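Long-range contacts in protein ACDH-11, isoform b (Caenorhabditis elegans, PDB 4Y9J), which belongs to the acyl-CoA dehydrogenase family and holds flavin-adenine dinucleotide in an assembly of four copies of the chain: residues Leu74-Leu79 against Gly279-Pro284; Met271-Asn276 against Thr285-Leu290. One frame throughout, in Å; residues are numbered along the deposited sequence.

How the interactions relate
Both interactions involve the beta hairpin of strands 269-274 and 285-298 in the acyl-CoA dehydrogenase middle domain. Interaction 2 is the hairpin's own strand pairing, largely buried and held by backbone hydrogen bonds and by a carboxylate shared between two cations. Interaction 1 is smaller and only partly buried: the loop joining those strands rests on the chain that leaves helix 44-74 in the N-terminal domain, through proline packing and one bridging water, with no direct hydrogen bond. The two meet where Leu79 and the backbone at Pro77 and Arg78 touch Met271 and Leu274, so residues 74-79 lie against both the loop and the sheet. Thr280 and Thr285 both touch the flavin cofactor.

Interaction 1. Residues Leu74-Leu79 against Gly279-Pro284; sequences LEQPRL and GTKQLP
Pro77 fits its ring against the type I beta turn Thr280-Leu283, part of the loop that connects the two strands of a hairpin in the middle domain of the acyl-CoA dehydrogenase fold. The contact illustrates how two domains can meet by shape where no hydrogen bond passes directly between them. On its tight side, CD and CG of the ring come up against two backbone carbonyls of the turn: Pro77 CD lies 3.3 Å from Lys281 O, and Pro77 CG lies 3.5 Å from Gln282 O. One step further along, proline meets proline, with Pro77 CB 4.0 Å from Pro284 CB. The turn that presents these groups is closed by the bond from Leu283 N to Thr280 O, 2.9 Å long. Lys277 NZ donates to the carbonyls of both Thr280 and Leu283, while Asp438 takes hydrogen bonds from Thr280 N and Gln282 NE2, so the turn is held by hydrogen bonds from outside it; Thr280 also touches the cofactor.

The other half of the contact is looser and partly exposed. Here the side chains of Gln76 and Lys281 cross obliquely, and the amide lies over the aliphatic part of the lysine, with Gln76 NE2 3.5 Å from Lys281 CD. That amide nitrogen is hydrogen-bonded to Glu73 O at the end of helix 44-74, which helps to fix how the amide is turned. Lys281 runs extended as far as CE and then bends (chi4 -69°), bringing its ammonium group to Lys277 O and to a water. This water completes the bridge between the segments: it accepts from Lys281 NZ at 2.6 Å and donates to Gln76 OE1 at 3.2 Å.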
ATOM      1  N   LEU B  74      12.505  -1.145  -4.389  1.00 28.18           N
ATOM      2  CA  LEU B  74      11.278  -0.383  -4.608  1.00 28.47           C
ATOM      3  C   LEU B  74      10.088  -1.221  -4.931  1.00 31.55           C
ATOM      4  O   LEU B  74       8.960  -0.797  -4.684  1.00 32.45           O
ATOM      5  CB  LEU B  74      11.494   0.685  -5.671  1.00 31.88           C
ATOM      6  CG  LEU B  74      12.554   1.708  -5.376  1.00 32.01           C
ATOM      7  CD1 LEU B  74      12.788   2.564  -6.587  1.00 37.88           C
ATOM      8  CD2 LEU B  74      12.228   2.494  -4.116  1.00 37.65           C
ATOM      9  N   GLU B  75      10.286  -2.426  -5.408  1.00 31.42           N
ATOM     10  CA  GLU B  75       9.173  -3.346  -5.725  1.00 32.41           C
ATOM     11  C   GLU B  75       9.456  -4.686  -5.051  1.00 31.56           C
ATOM     12  O   GLU B  75       9.906  -5.670  -5.679  1.00 30.23           O
ATOM     13  CB  GLU B  75       8.988  -3.563  -7.230  1.00 34.43           C
ATOM     14  CG  GLU B  75       8.592  -2.305  -7.930  1.00 46.85           C
ATOM     15  CD  GLU B  75       7.153  -1.840  -7.735  1.00 54.04           C
ATOM     16  OE1 GLU B  75       6.289  -2.587  -7.142  1.00 61.22           O
ATOM     17  OE2 GLU B  75       6.889  -0.682  -8.248  1.00 64.87           O
ATOM     18  N   GLN B  76       9.114  -4.734  -3.783  1.00 28.50           N
ATOM     19  CA  GLN B  76       9.470  -5.871  -2.951  1.00 30.07           C
ATOM     20  C   GLN B  76       8.607  -7.077  -3.204  1.00 29.42           C
ATOM     21  O   GLN B  76       7.522  -6.958  -3.721  1.00 28.07           O
ATOM     22  CB  GLN B  76       9.312  -5.426  -1.498  1.00 28.42           C
ATOM     23  CG  GLN B  76      10.299  -4.312  -1.180  1.00 30.47           C
ATOM     24  CD  GLN B  76       9.995  -3.595   0.161  1.00 34.48           C
ATOM     25  OE1 GLN B  76       9.284  -4.123   1.042  1.00 33.65           O
ATOM     26  NE2 GLN B  76      10.598  -2.442   0.315  1.00 35.51           N
ATOM     27  N   PRO B  77       9.093  -8.256  -2.874  1.00 26.39           N
ATOM     28  CA  PRO B  77       8.358  -9.487  -3.149  1.00 28.54           C
ATOM     29  C   PRO B  77       7.051  -9.581  -2.383  1.00 30.03           C
ATOM     30  O   PRO B  77       6.960  -9.075  -1.243  1.00 28.00           O
ATOM     31  CB  PRO B  77       9.293 -10.599  -2.642  1.00 28.98           C
ATOM     32  CG  PRO B  77      10.523  -9.945  -2.270  1.00 29.97           C
ATOM     33  CD  PRO B  77      10.436  -8.501  -2.327  1.00 29.06           C
ATOM     34  N   ARG B  78       6.108 -10.284  -2.958  1.00 28.67           N
ATOM     35  CA  ARG B  78       4.828 -10.554  -2.334  1.00 31.51           C
ATOM     36  C   ARG B  78       4.478 -11.997  -2.516  1.00 30.22           C
ATOM     37  O   ARG B  78       5.022 -12.693  -3.391  1.00 32.20           O
ATOM     38  CB  ARG B  78       3.694  -9.680  -2.966  1.00 35.17           C
ATOM     39  CG  ARG B  78       3.982  -8.199  -2.883  1.00 40.71           C
ATOM     40  CD  ARG B  78       2.869  -7.315  -3.521  1.00 49.83           C
ATOM     41  NE  ARG B  78       3.029  -7.024  -4.959  1.00 50.93           N
ATOM     42  CZ  ARG B  78       2.261  -7.565  -5.905  1.00 58.96           C
ATOM     43  NH1 ARG B  78       1.338  -8.476  -5.589  1.00 60.56           N
ATOM     44  NH2 ARG B  78       2.411  -7.212  -7.182  1.00 61.58           N
ATOM     45  N   LEU B  79       3.608 -12.485  -1.641  1.00 31.16           N
ATOM     46  CA  LEU B  79       3.151 -13.872  -1.585  1.00 31.45           C
ATOM     47  C   LEU B  79       1.638 -13.924  -1.599  1.00 31.83           C
ATOM     48  O   LEU B  79       0.983 -13.179  -0.830  1.00 32.01           O
ATOM     49  CB  LEU B  79       3.690 -14.556  -0.323  1.00 30.51           C
ATOM     50  CG  LEU B  79       3.130 -15.911  -0.002  1.00 32.96           C
ATOM     51  CD1 LEU B  79       3.517 -16.896  -1.107  1.00 34.06           C
ATOM     52  CD2 LEU B  79       3.561 -16.416   1.398  1.00 31.04           C
ATOM     53  N   GLY B 279      15.904  -4.806   6.866  1.00 22.38           N
ATOM     54  CA  GLY B 279      16.534  -4.695   5.577  1.00 22.39           C
ATOM     55  C   GLY B 279      16.511  -5.996   4.851  1.00 22.94           C
ATOM     56  O   GLY B 279      15.788  -6.908   5.246  1.00 25.41           O
ATOM     57  N   THR B 280      17.329  -6.118   3.781  1.00 24.24           N
ATOM     58  CA  THR B 280      17.171  -7.212   2.837  1.00 25.41           C
ATOM     59  C   THR B 280      15.744  -7.338   2.286  1.00 24.43           C
ATOM     60  O   THR B 280      15.280  -8.440   1.893  1.00 25.44           O
ATOM     61  CB  THR B 280      17.713  -8.598   3.354  1.00 23.93           C
ATOM     62  OG1 THR B 280      16.816  -9.173   4.302  1.00 24.44           O
ATOM     63  CG2 THR B 280      19.152  -8.482   4.046  1.00 24.94           C
ATOM     64  N   LYS B 281      15.028  -6.225   2.243  1.00 24.71           N
ATOM     65  CA  LYS B 281      13.645  -6.237   1.824  1.00 24.88           C
ATOM     66  C   LYS B 281      13.466  -6.734   0.343  1.00 25.38           C
ATOM     67  O   LYS B 281      12.391  -7.186  -0.010  1.00 25.76           O
ATOM     68  CB  LYS B 281      12.997  -4.799   1.975  1.00 26.16           C
ATOM     69  CG  LYS B 281      12.856  -4.318   3.406  1.00 26.43           C
ATOM     70  CD  LYS B 281      12.056  -2.975   3.466  1.00 30.09           C
ATOM     71  CE  LYS B 281      11.724  -2.534   4.884  1.00 31.51           C
ATOM     72  NZ  LYS B 281      10.739  -3.474   5.445  1.00 32.03           N
ATOM     73  N   GLN B 282      14.503  -6.608  -0.445  1.00 24.63           N
ATOM     74  CA  GLN B 282      14.558  -7.085  -1.804  1.00 25.48           C
ATOM     75  C   GLN B 282      14.399  -8.593  -1.887  1.00 26.39           C
ATOM     76  O   GLN B 282      13.860  -9.118  -2.882  1.00 25.70           O
ATOM     77  CB  GLN B 282      15.895  -6.716  -2.509  1.00 25.50           C
ATOM     78  CG  GLN B 282      16.439  -5.302  -2.283  1.00 27.40           C
ATOM     79  CD  GLN B 282      17.303  -5.181  -1.022  1.00 26.99           C
ATOM     80  OE1 GLN B 282      17.179  -5.929  -0.060  1.00 26.26           O
ATOM     81  NE2 GLN B 282      18.158  -4.239  -1.049  1.00 27.42           N
ATOM     82  N   LEU B 283      14.930  -9.265  -0.876  1.00 24.62           N
ATOM     83  CA  LEU B 283      15.069 -10.724  -0.831  1.00 25.59           C
ATOM     84  C   LEU B 283      13.795 -11.413  -0.313  1.00 26.04           C
ATOM     85  O   LEU B 283      13.316 -11.068   0.764  1.00 25.67           O
ATOM     86  CB  LEU B 283      16.264 -11.015   0.094  1.00 24.98           C
ATOM     87  CG  LEU B 283      16.482 -12.435   0.517  1.00 25.83           C
ATOM     88  CD1 LEU B 283      17.066 -13.217  -0.632  1.00 28.46           C
ATOM     89  CD2 LEU B 283      17.519 -12.435   1.640  1.00 26.07           C
ATOM     90  N   PRO B 284      13.280 -12.435  -1.012  1.00 26.35           N
ATOM     91  CA  PRO B 284      12.108 -13.052  -0.395  1.00 27.44           C
ATOM     92  C   PRO B 284      12.521 -14.043   0.679  1.00 28.81           C
ATOM     93  O   PRO B 284      13.249 -14.989   0.363  1.00 29.32           O
ATOM     94  CB  PRO B 284      11.459 -13.783  -1.536  1.00 28.86           C
ATOM     95  CG  PRO B 284      12.495 -13.854  -2.592  1.00 28.88           C
ATOM     96  CD  PRO B 284      13.452 -12.794  -2.413  1.00 27.57           C
TER
HETATM   97  O   HOH W   1       9.112  -5.092   4.128  1.00 50.67           O

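Interaction 2. Residues Met271-Asn276 against Thr285-Leu290; sequences MVRLKN and TAELLL
Glu287 and the two cations Arg273 and Lys275 carry the polar side of this antiparallel beta hairpin, a worked example of one carboxylate oxygen shared by two partners. Arg273 NH1 reaches Glu287 OE2 at 2.8 Å, on the syn side but tilted 32° out of the carboxylate plane; Lys275 NZ comes to the same Glu287 OE2 at 2.7 Å, from above the other face. The guanidinium and carboxylate planes stand 73° apart, so this is a single-atom contact and not a paired, two-pronged one. Arg273 CG sits between the backbone N and carbonyl carbon (chi1 65°), and the chain then folds at chi3 to bring NH1 round to the acid. Lys275 crosses Glu287 at about a right angle. The other ends of the network also have partners: Glu287 OE1 bonds Tyr220 OH, and Arg273 NH2 forms a salt bridge with Asp429 of a neighbouring subunit.

Between the backbones the pairing is irregular. Val272 and Arg273 together face Glu287, a beta bulge in which Val272 N donates to Glu287 O at 2.8 Å and Glu287 N to Arg273 O at 3.0 Å. On the apolar face, Met271 and Leu288 run alongside each other in the same direction, with Met271 CG 3.8 Å from Leu288 CD2, while Leu274 CD2 rests 3.9 Å from Ala286 CB.

Strand 285-298 also pairs with strand 214-225, whose Trp222 and Phe223 make cation-pi contacts with Lys275, and Leu79 of strand 78-80 covers Met271 and Leu274.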
ATOM      1  N   MET B 271       4.254 -21.942   1.806  1.00 31.05           N
ATOM      2  CA  MET B 271       4.890 -20.787   2.344  1.00 32.24           C
ATOM      3  C   MET B 271       3.893 -20.113   3.290  1.00 32.30           C
ATOM      4  O   MET B 271       2.832 -19.577   2.880  1.00 31.61           O
ATOM      5  CB  MET B 271       5.295 -19.837   1.246  1.00 34.84           C
ATOM      6  CG  MET B 271       6.220 -20.388   0.147  1.00 38.74           C
ATOM      7  SD  MET B 271       6.883 -19.039  -0.883  1.00 38.85           S
ATOM      8  CE  MET B 271       7.556 -20.066  -2.172  1.00 45.76           C
ATOM      9  N   VAL B 272       4.215 -20.100   4.551  1.00 32.04           N
ATOM     10  CA  VAL B 272       3.292 -19.581   5.547  1.00 33.40           C
ATOM     11  C   VAL B 272       3.165 -18.079   5.435  1.00 30.16           C
ATOM     12  O   VAL B 272       2.041 -17.578   5.516  1.00 30.95           O
ATOM     13  CB  VAL B 272       3.706 -20.024   6.983  1.00 33.81           C
ATOM     14  CG1 VAL B 272       2.749 -19.449   8.028  1.00 35.85           C
ATOM     15  CG2 VAL B 272       3.714 -21.532   7.084  1.00 37.84           C
ATOM     16  N   ARG B 273       4.279 -17.358   5.343  1.00 28.16           N
ATOM     17  CA  ARG B 273       4.344 -15.927   5.155  1.00 28.50           C
ATOM     18  C   ARG B 273       5.706 -15.489   4.697  1.00 26.03           C
ATOM     19  O   ARG B 273       6.656 -16.259   4.800  1.00 27.89           O
ATOM     20  CB  ARG B 273       3.979 -15.174   6.476  1.00 31.86           C
ATOM     21  CG  ARG B 273       5.023 -15.466   7.520  1.00 34.05           C
ATOM     22  CD  ARG B 273       4.580 -15.147   8.928  1.00 41.32           C
ATOM     23  NE  ARG B 273       4.602 -13.772   9.099  1.00 42.69           N
ATOM     24  CZ  ARG B 273       5.518 -13.096   9.793  1.00 46.89           C
ATOM     25  NH1 ARG B 273       6.479 -13.689  10.401  1.00 46.37           N
ATOM     26  NH2 ARG B 273       5.396 -11.784   9.901  1.00 42.46           N
ATOM     27  N   LEU B 274       5.813 -14.281   4.155  1.00 25.17           N
ATOM     28  CA  LEU B 274       7.075 -13.648   3.982  1.00 26.65           C
ATOM     29  C   LEU B 274       7.418 -12.855   5.245  1.00 29.25           C
ATOM     30  O   LEU B 274       6.487 -12.260   5.859  1.00 28.06           O
ATOM     31  CB  LEU B 274       7.159 -12.738   2.775  1.00 28.44           C
ATOM     32  CG  LEU B 274       6.914 -13.453   1.447  1.00 30.04           C
ATOM     33  CD1 LEU B 274       6.994 -12.420   0.311  1.00 32.18           C
ATOM     34  CD2 LEU B 274       7.814 -14.641   1.262  1.00 32.99           C
ATOM     35  N   LYS B 275       8.692 -12.866   5.629  1.00 25.71           N
ATOM     36  CA  LYS B 275       9.131 -11.995   6.723  1.00 27.51           C
ATOM     37  C   LYS B 275       9.012 -10.517   6.351  1.00 27.42           C
ATOM     38  O   LYS B 275       9.159 -10.084   5.191  1.00 26.16           O
ATOM     39  CB  LYS B 275      10.581 -12.279   7.113  1.00 26.60           C
ATOM     40  CG  LYS B 275      10.902 -13.691   7.557  1.00 26.85           C
ATOM     41  CD  LYS B 275      10.155 -14.061   8.849  1.00 27.00           C
ATOM     42  CE  LYS B 275      10.711 -15.373   9.299  1.00 27.13           C
ATOM     43  NZ  LYS B 275      10.114 -15.845  10.555  1.00 27.03           N
ATOM     44  N   ASN B 276       8.723  -9.702   7.370  1.00 25.72           N
ATOM     45  CA  ASN B 276       8.762  -8.245   7.280  1.00 25.80           C
ATOM     46  C   ASN B 276      10.012  -7.706   7.956  1.00 27.84           C
ATOM     47  O   ASN B 276      10.099  -7.700   9.183  1.00 25.97           O
ATOM     48  CB  ASN B 276       7.472  -7.718   7.941  1.00 28.82           C
ATOM     49  CG  ASN B 276       7.399  -6.200   7.965  1.00 32.83           C
ATOM     50  OD1 ASN B 276       8.225  -5.466   7.428  1.00 30.64           O
ATOM     51  ND2 ASN B 276       6.393  -5.724   8.689  1.00 34.07           N
ATOM     52  N   THR B 285      12.176 -13.789   1.900  1.00 25.15           N
ATOM     53  CA  THR B 285      12.489 -14.718   2.993  1.00 25.82           C
ATOM     54  C   THR B 285      11.173 -15.179   3.553  1.00 25.20           C
ATOM     55  O   THR B 285      10.345 -14.384   4.007  1.00 26.19           O
ATOM     56  CB  THR B 285      13.383 -14.046   4.074  1.00 27.77           C
ATOM     57  OG1 THR B 285      14.618 -13.566   3.512  1.00 28.80           O
ATOM     58  CG2 THR B 285      13.621 -14.963   5.259  1.00 27.48           C
ATOM     59  N   ALA B 286      10.955 -16.491   3.562  1.00 27.38           N
ATOM     60  CA  ALA B 286       9.695 -17.077   3.997  1.00 26.87           C
ATOM     61  C   ALA B 286       9.822 -17.950   5.192  1.00 27.69           C
ATOM     62  O   ALA B 286      10.927 -18.420   5.564  1.00 28.26           O
ATOM     63  CB  ALA B 286       9.125 -17.919   2.826  1.00 30.48           C
ATOM     64  N   GLU B 287       8.695 -18.244   5.801  1.00 26.67           N
ATOM     65  CA  GLU B 287       8.561 -19.394   6.670  1.00 27.40           C
ATOM     66  C   GLU B 287       7.935 -20.522   5.850  1.00 29.26           C
ATOM     67  O   GLU B 287       6.924 -20.304   5.160  1.00 31.12           O
ATOM     68  CB  GLU B 287       7.656 -19.103   7.857  1.00 28.65           C
ATOM     69  CG  GLU B 287       8.150 -17.918   8.687  1.00 29.00           C
ATOM     70  CD  GLU B 287       7.190 -17.425   9.753  1.00 29.89           C
ATOM     71  OE1 GLU B 287       6.227 -18.167  10.131  1.00 30.15           O
ATOM     72  OE2 GLU B 287       7.457 -16.264  10.196  1.00 30.05           O
ATOM     73  N   LEU B 288       8.487 -21.698   5.979  1.00 27.27           N
ATOM     74  CA  LEU B 288       8.064 -22.890   5.211  1.00 29.51           C
ATOM     75  C   LEU B 288       7.531 -23.962   6.085  1.00 29.29           C
ATOM     76  O   LEU B 288       8.211 -24.427   7.028  1.00 31.38           O
ATOM     77  CB  LEU B 288       9.207 -23.447   4.330  1.00 30.89           C
ATOM     78  CG  LEU B 288       9.877 -22.456   3.376  1.00 31.42           C
ATOM     79  CD1 LEU B 288      10.998 -23.230   2.679  1.00 32.23           C
ATOM     80  CD2 LEU B 288       8.942 -21.801   2.438  1.00 31.67           C
ATOM     81  N   LEU B 289       6.372 -24.482   5.716  1.00 29.79           N
ATOM     82  CA  LEU B 289       5.839 -25.648   6.333  1.00 30.52           C
ATOM     83  C   LEU B 289       6.034 -26.799   5.378  1.00 33.44           C
ATOM     84  O   LEU B 289       5.413 -26.838   4.286  1.00 33.49           O
ATOM     85  CB  LEU B 289       4.386 -25.441   6.769  1.00 31.86           C
ATOM     86  CG  LEU B 289       3.614 -26.638   7.306  1.00 33.55           C
ATOM     87  CD1 LEU B 289       4.261 -27.260   8.531  1.00 35.71           C
ATOM     88  CD2 LEU B 289       2.156 -26.358   7.703  1.00 36.01           C
ATOM     89  N   LEU B 290       6.852 -27.744   5.811  1.00 32.96           N
ATOM     90  CA  LEU B 290       7.207 -28.980   5.078  1.00 34.98           C
ATOM     91  C   LEU B 290       6.317 -30.105   5.514  1.00 36.03           C
ATOM     92  O   LEU B 290       6.286 -30.510   6.700  1.00 36.86           O
ATOM     93  CB  LEU B 290       8.655 -29.378   5.295  1.00 38.39           C
ATOM     94  CG  LEU B 290       9.772 -28.701   4.475  1.00 38.25           C
ATOM     95  CD1 LEU B 290       9.642 -27.250   4.222  1.00 39.05           C
ATOM     96  CD2 LEU B 290      11.138 -28.956   5.046  1.00 38.35           C
TER
HETATM   97  O   HOH W   2      10.592 -11.495   2.745  1.00 30.56           O